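Local coordinates for protein bacteriocin (Pseudomonas syringae pv. tomato, PDB 4FZL) that acts as a colicin M-like bacteriocin that degrades the peptidoglycan precursor lipid II and binds calcium, at residues I81-G86 / G104-G109; G86-S91 / P97-A102. All blocks are in the same frame, centred on the assembly; numbering follows the deposited sequence.

Contact 1: I81-G86 / G104-G109; sequences IKYPPG and GMFGLG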
loop_
_atom_site.group_PDB
_atom_site.type_symbol
_atom_site.label_atom_id
_atom_site.label_comp_id
_atom_site.label_asym_id
_atom_site.label_seq_id
_atom_site.Cartn_x
_atom_site.Cartn_y
_atom_site.Cartn_z
ATOM N N ILE A 81 15.489 9.413 -13.353
ATOM C CA ILE A 81 14.111 9.446 -12.987
ATOM C C ILE A 81 14.112 10.106 -11.611
ATOM O O ILE A 81 14.909 9.739 -10.711
ATOM C CB ILE A 81 13.437 8.096 -12.956
ATOM C CG1 ILE A 81 11.991 8.186 -12.429
ATOM C CG2 ILE A 81 14.275 7.086 -12.101
ATOM C CD1 ILE A 81 11.195 6.939 -12.672
ATOM N N LYS A 82 13.241 11.111 -11.444
ATOM C CA LYS A 82 13.065 11.852 -10.172
ATOM C C LYS A 82 11.805 11.418 -9.467
ATOM O O LYS A 82 10.826 11.187 -10.082
ATOM C CB LYS A 82 13.108 13.350 -10.423
ATOM C CG LYS A 82 14.536 13.799 -10.781
ATOM C CD LYS A 82 14.622 15.247 -11.217
ATOM C CE LYS A 82 16.080 15.630 -11.458
ATOM N NZ LYS A 82 16.246 16.734 -12.452
ATOM N N TYR A 83 11.890 11.319 -8.148
ATOM C CA TYR A 83 10.742 11.010 -7.315
ATOM C C TYR A 83 9.956 12.303 -7.229
ATOM O O TYR A 83 10.403 13.247 -6.593
ATOM C CB TYR A 83 11.202 10.468 -5.967
ATOM C CG TYR A 83 10.048 9.856 -5.181
ATOM C CD1 TYR A 83 9.639 8.563 -5.464
ATOM C CD2 TYR A 83 9.362 10.571 -4.245
ATOM C CE1 TYR A 83 8.588 7.971 -4.786
ATOM C CE2 TYR A 83 8.294 9.979 -3.532
ATOM C CZ TYR A 83 7.921 8.690 -3.832
ATOM O OH TYR A 83 6.823 8.118 -3.200
ATOM N N PRO A 84 8.740 12.331 -7.767
ATOM C CA PRO A 84 8.027 13.601 -7.922
ATOM C C PRO A 84 7.585 14.252 -6.627
ATOM O O PRO A 84 7.514 13.582 -5.557
ATOM C CB PRO A 84 6.826 13.207 -8.777
ATOM C CG PRO A 84 6.581 11.763 -8.497
ATOM C CD PRO A 84 7.862 11.165 -7.961
ATOM N N PRO A 85 7.265 15.560 -6.700
ATOM C CA PRO A 85 7.096 16.337 -5.491
ATOM C C PRO A 85 5.687 16.381 -4.950
ATOM O O PRO A 85 5.523 16.735 -3.807
ATOM C CB PRO A 85 7.462 17.760 -5.946
ATOM C CG PRO A 85 6.955 17.814 -7.360
ATOM C CD PRO A 85 7.172 16.414 -7.907
ATOM N N GLY A 86 4.689 15.973 -5.720
ATOM C CA GLY A 86 3.286 16.176 -5.305
ATOM C C GLY A 86 2.528 15.074 -4.578
ATOM O O GLY A 86 2.971 14.542 -3.558
ATOM N N GLY A 104 9.599 6.362 1.709
ATOM C CA GLY A 104 10.329 6.617 2.991
ATOM C C GLY A 104 11.763 7.149 2.738
ATOM O O GLY A 104 12.360 7.799 3.583
ATOM N N MET A 105 12.310 6.845 1.569
ATOM C CA MET A 105 13.671 7.269 1.241
ATOM C C MET A 105 13.761 8.475 0.299
ATOM O O MET A 105 14.812 9.112 0.210
ATOM C CB MET A 105 14.441 6.108 0.621
ATOM C CG MET A 105 14.861 5.031 1.613
ATOM S SD MET A 105 15.184 3.573 0.613
ATOM C CE MET A 105 15.296 4.490 -0.918
ATOM N N PHE A 106 12.684 8.757 -0.429
ATOM C CA PHE A 106 12.688 9.861 -1.395
ATOM C C PHE A 106 11.602 10.887 -1.183
ATOM O O PHE A 106 11.721 11.988 -1.721
ATOM C CB PHE A 106 12.556 9.346 -2.830
ATOM C CG PHE A 106 13.603 8.335 -3.225
ATOM C CD1 PHE A 106 14.942 8.665 -3.085
ATOM C CD2 PHE A 106 13.269 7.084 -3.592
ATOM C CE1 PHE A 106 15.940 7.759 -3.380
ATOM C CE2 PHE A 106 14.245 6.169 -3.918
ATOM C CZ PHE A 106 15.573 6.487 -3.792
ATOM N N GLY A 107 10.586 10.573 -0.363
ATOM C CA GLY A 107 9.414 11.419 -0.223
ATOM C C GLY A 107 9.462 12.573 0.778
ATOM O O GLY A 107 8.451 13.267 0.907
ATOM N N LEU A 108 10.602 12.789 1.463
ATOM C CA LEU A 108 10.791 13.957 2.364
ATOM C C LEU A 108 9.771 14.035 3.509
ATOM O O LEU A 108 9.430 15.092 3.962
ATOM C CB LEU A 108 10.719 15.232 1.537
ATOM C CG LEU A 108 11.737 15.338 0.406
ATOM C CD1 LEU A 108 11.528 16.669 -0.314
ATOM C CD2 LEU A 108 13.170 15.222 0.936
ATOM N N GLY A 109 9.203 12.901 3.918
ATOM C CA GLY A 109 8.246 12.918 5.022
ATOM C C GLY A 109 6.856 13.386 4.600
ATOM O O GLY A 109 5.977 13.538 5.434
HETATM O O HOH W 1 9.892 14.313 -3.361
#

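Contact 2: G86-S91 / P97-A102; sequences GNHVLS and PFHALA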
loop_
_atom_site.group_PDB
_atom_site.type_symbol
_atom_site.label_atom_id
_atom_site.label_comp_id
_atom_site.label_asym_id
_atom_site.label_seq_id
_atom_site.Cartn_x
_atom_site.Cartn_y
_atom_site.Cartn_z
ATOM N N GLY A 86 4.689 15.973 -5.720
ATOM C CA GLY A 86 3.286 16.176 -5.305
ATOM C C GLY A 86 2.528 15.074 -4.578
ATOM O O GLY A 86 2.971 14.542 -3.558
ATOM N N ASN A 87 1.311 14.809 -5.038
ATOM C CA ASN A 87 0.421 13.977 -4.283
ATOM C C ASN A 87 0.618 12.482 -4.660
ATOM O O ASN A 87 0.095 12.005 -5.645
ATOM C CB ASN A 87 -1.045 14.409 -4.520
ATOM C CG ASN A 87 -1.445 15.694 -3.763
ATOM O OD1 ASN A 87 -0.599 16.498 -3.321
ATOM N ND2 ASN A 87 -2.759 15.899 -3.625
ATOM N N HIS A 88 1.360 11.728 -3.852
ATOM C CA HIS A 88 1.535 10.299 -4.135
ATOM C C HIS A 88 0.348 9.518 -3.690
ATOM O O HIS A 88 -0.213 9.758 -2.626
ATOM C CB HIS A 88 2.789 9.744 -3.431
ATOM C CG HIS A 88 4.050 10.082 -4.159
ATOM N ND1 HIS A 88 4.661 9.224 -5.022
ATOM C CD2 HIS A 88 4.787 11.270 -4.174
ATOM C CE1 HIS A 88 5.739 9.831 -5.549
ATOM N NE2 HIS A 88 5.797 11.099 -5.064
ATOM N N VAL A 89 0.017 8.515 -4.463
ATOM C CA VAL A 89 -1.122 7.681 -4.242
ATOM C C VAL A 89 -0.669 6.244 -4.484
ATOM O O VAL A 89 -0.150 5.893 -5.546
ATOM C CB VAL A 89 -2.270 8.009 -5.228
ATOM C CG1 VAL A 89 -3.488 7.115 -4.926
ATOM C CG2 VAL A 89 -2.648 9.510 -5.122
ATOM N N LEU A 90 -1.032 5.393 -3.562
ATOM C CA LEU A 90 -0.815 3.962 -3.626
ATOM C C LEU A 90 -1.985 3.221 -4.323
ATOM O O LEU A 90 -3.130 3.379 -4.015
ATOM C CB LEU A 90 -0.608 3.334 -2.267
ATOM C CG LEU A 90 0.541 3.883 -1.406
ATOM C CD1 LEU A 90 0.656 3.404 0.061
ATOM C CD2 LEU A 90 1.874 3.649 -2.125
ATOM N N SER A 91 -1.633 2.410 -5.298
ATOM C CA SER A 91 -2.624 1.715 -5.998
ATOM C C SER A 91 -3.283 0.487 -5.381
ATOM O O SER A 91 -4.367 0.090 -5.834
ATOM C CB SER A 91 -2.012 1.312 -7.353
ATOM O OG SER A 91 -1.331 0.068 -7.330
ATOM N N PRO A 97 3.912 -1.975 -2.123
ATOM C CA PRO A 97 4.856 -1.902 -0.972
ATOM C C PRO A 97 6.188 -1.249 -1.396
ATOM O O PRO A 97 6.876 -0.663 -0.595
ATOM C CB PRO A 97 5.069 -3.357 -0.550
ATOM C CG PRO A 97 4.198 -4.155 -1.423
ATOM C CD PRO A 97 3.368 -3.317 -2.328
ATOM N N PHE A 98 6.576 -1.421 -2.673
ATOM C CA PHE A 98 7.789 -0.766 -3.160
ATOM C C PHE A 98 7.618 0.734 -3.245
ATOM O O PHE A 98 8.550 1.525 -3.056
ATOM C CB PHE A 98 8.197 -1.309 -4.514
ATOM C CG PHE A 98 8.659 -2.738 -4.455
ATOM C CD1 PHE A 98 9.934 -3.062 -4.061
ATOM C CD2 PHE A 98 7.779 -3.764 -4.767
ATOM C CE1 PHE A 98 10.345 -4.421 -4.023
ATOM C CE2 PHE A 98 8.177 -5.110 -4.716
ATOM C CZ PHE A 98 9.463 -5.429 -4.309
ATOM N N HIS A 99 6.421 1.150 -3.615
ATOM C CA HIS A 99 6.119 2.589 -3.673
ATOM C C HIS A 99 6.231 3.187 -2.265
ATOM O O HIS A 99 6.833 4.239 -2.088
ATOM C CB HIS A 99 4.679 2.777 -4.324
ATOM C CG HIS A 99 4.315 4.195 -4.602
ATOM N ND1 HIS A 99 3.192 4.524 -5.274
ATOM C CD2 HIS A 99 5.005 5.374 -4.402
ATOM C CE1 HIS A 99 3.120 5.846 -5.457
ATOM N NE2 HIS A 99 4.230 6.386 -4.948
ATOM N N ALA A 100 5.673 2.517 -1.269
ATOM C CA ALA A 100 5.769 2.966 0.116
ATOM C C ALA A 100 7.233 2.967 0.557
ATOM O O ALA A 100 7.662 3.852 1.375
ATOM C CB ALA A 100 4.874 2.135 1.024
ATOM N N LEU A 101 7.968 1.929 0.159
ATOM C CA LEU A 101 9.393 1.855 0.527
ATOM C C LEU A 101 10.185 3.078 -0.065
ATOM O O LEU A 101 10.954 3.800 0.589
ATOM C CB LEU A 101 10.025 0.539 0.029
ATOM C CG LEU A 101 11.534 0.378 0.205
ATOM C CD1 LEU A 101 11.723 0.198 1.694
ATOM C CD2 LEU A 101 11.900 -0.894 -0.548
ATOM N N ALA A 102 9.969 3.254 -1.366
ATOM C CA ALA A 102 10.516 4.418 -2.093
ATOM C C ALA A 102 10.176 5.755 -1.374
ATOM O O ALA A 102 11.041 6.621 -1.245
ATOM C CB ALA A 102 10.045 4.445 -3.566
#

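Contact 1: I81-G86 / G104-G109
Y83 sends its CG opposite the backbone N (chi1 -168°), while F106 carries its own CG opposite the carbonyl carbon (chi1 -56°). The first torsion brings the tyrosine ring against the last turn of helix 96-106. The second turns the phenyl ring away from the loop, so that F106 meets Y83 with its CB methylene rather than with its ring. Y83 CG lies 3.5 Å from F106 CB, and the tyrosine's own CB is almost as near. Farther out on the ring, Y83 CE2 reaches the CA of G107 at 3.8 Å, a contact with backbone alone. From within the loop, P84 CD lies over one face of the tyrosine ring, 3.7 Å above the plane and offset toward the rim. No direct hydrogen bond joins the two segments. A water does span them, but weakly: it lies 3.3 Å from P84 O and 3.4 Å from F106 O. The phenol OH is hydrogen-bonded to H103 ND1, so the tyrosine's polar end is held by the same helix that its ring packs on. This is loop-to-helix-end packing, just ahead of L108, whose positive phi marks the departure from the helix. K44 ties in both sides, giving a hydrogen bond to I81 O and a cation-pi contact to the F106 ring. Helix 37-54 thus backs the contact, also receiving Y83 on A47, while I81 touches both that helix and helix 59-70, and G104 shares a backbone hydrogen bond with T222, just before strand 224-227.

Contact 2: G86-S91 / P97-A102
L90 lies obliquely against the imidazole of H99, its CD2 methyl 3.5 Å from the ring's CG and just as near its ND1. The same methyl also lies 4.1 Å from the backbone N of A100, the next residue. With CG opposite its backbone N (chi1 -173°), H99 points from helix 96-106 toward the loop and supplies the largest share of the buried surface. Its far rim is met by H88: ND1 of H88 and NE2 of H99 are 2.9 Å apart in a hydrogen bond of 155°, in which either nitrogen could be the donor. Each of these atoms sits at the edge of the partner ring, near its plane, while the planes themselves are turned 70° apart, so the two imidazoles meet rim to rim without stacking. H88 is deposited in two conformations, and this bond belongs to the one described here. V89 turns its side chain away and contributes its carbonyl, with O 3.3 Å from H99 CE1.

Within the colicin M-like fold, the contact folds the loop that precedes helix 96-106 back onto that helix. A chain of hydrogen bonds runs from D50 of helix 37-54 to H99 ND1, through buried H99 and H88, and from H88 NE2 out to P84 O. With H88 in this conformer both imidazole nitrogens of H99 are engaged, which would limit rotation of its ring. The other carboxylate oxygen of D50 is hydrogen-bonded to S91 OG, which also pairs with E53. Backbone hydrogen bonds tie H88 and L90 to T113, in strand 112-113. L90 and A100 both pack on T164 of helix 159-165; the side chain of L90 is about 6 Å from that of L165, a residue of the calcium site.

How the contacts relate
Both contacts set one continuous loop, shared at G86, against helix 96-106, and contact 2 is nested along the chain inside the loop closed by contact 1. Their centres are 9 Å apart. Contact 1 lies farther out, is only partly buried, and relies on apolar touching plus a weak water bridge at the helix's last turn. Contact 2 is buried on earlier turns, closer to the calcium site, and adds a direct hydrogen bond between histidines. The Y83 side chain bridges them, its OH near H99 and its ring against the A102 methyl. Helix 37-54 backs both, offering K44 at one and D50 at the other.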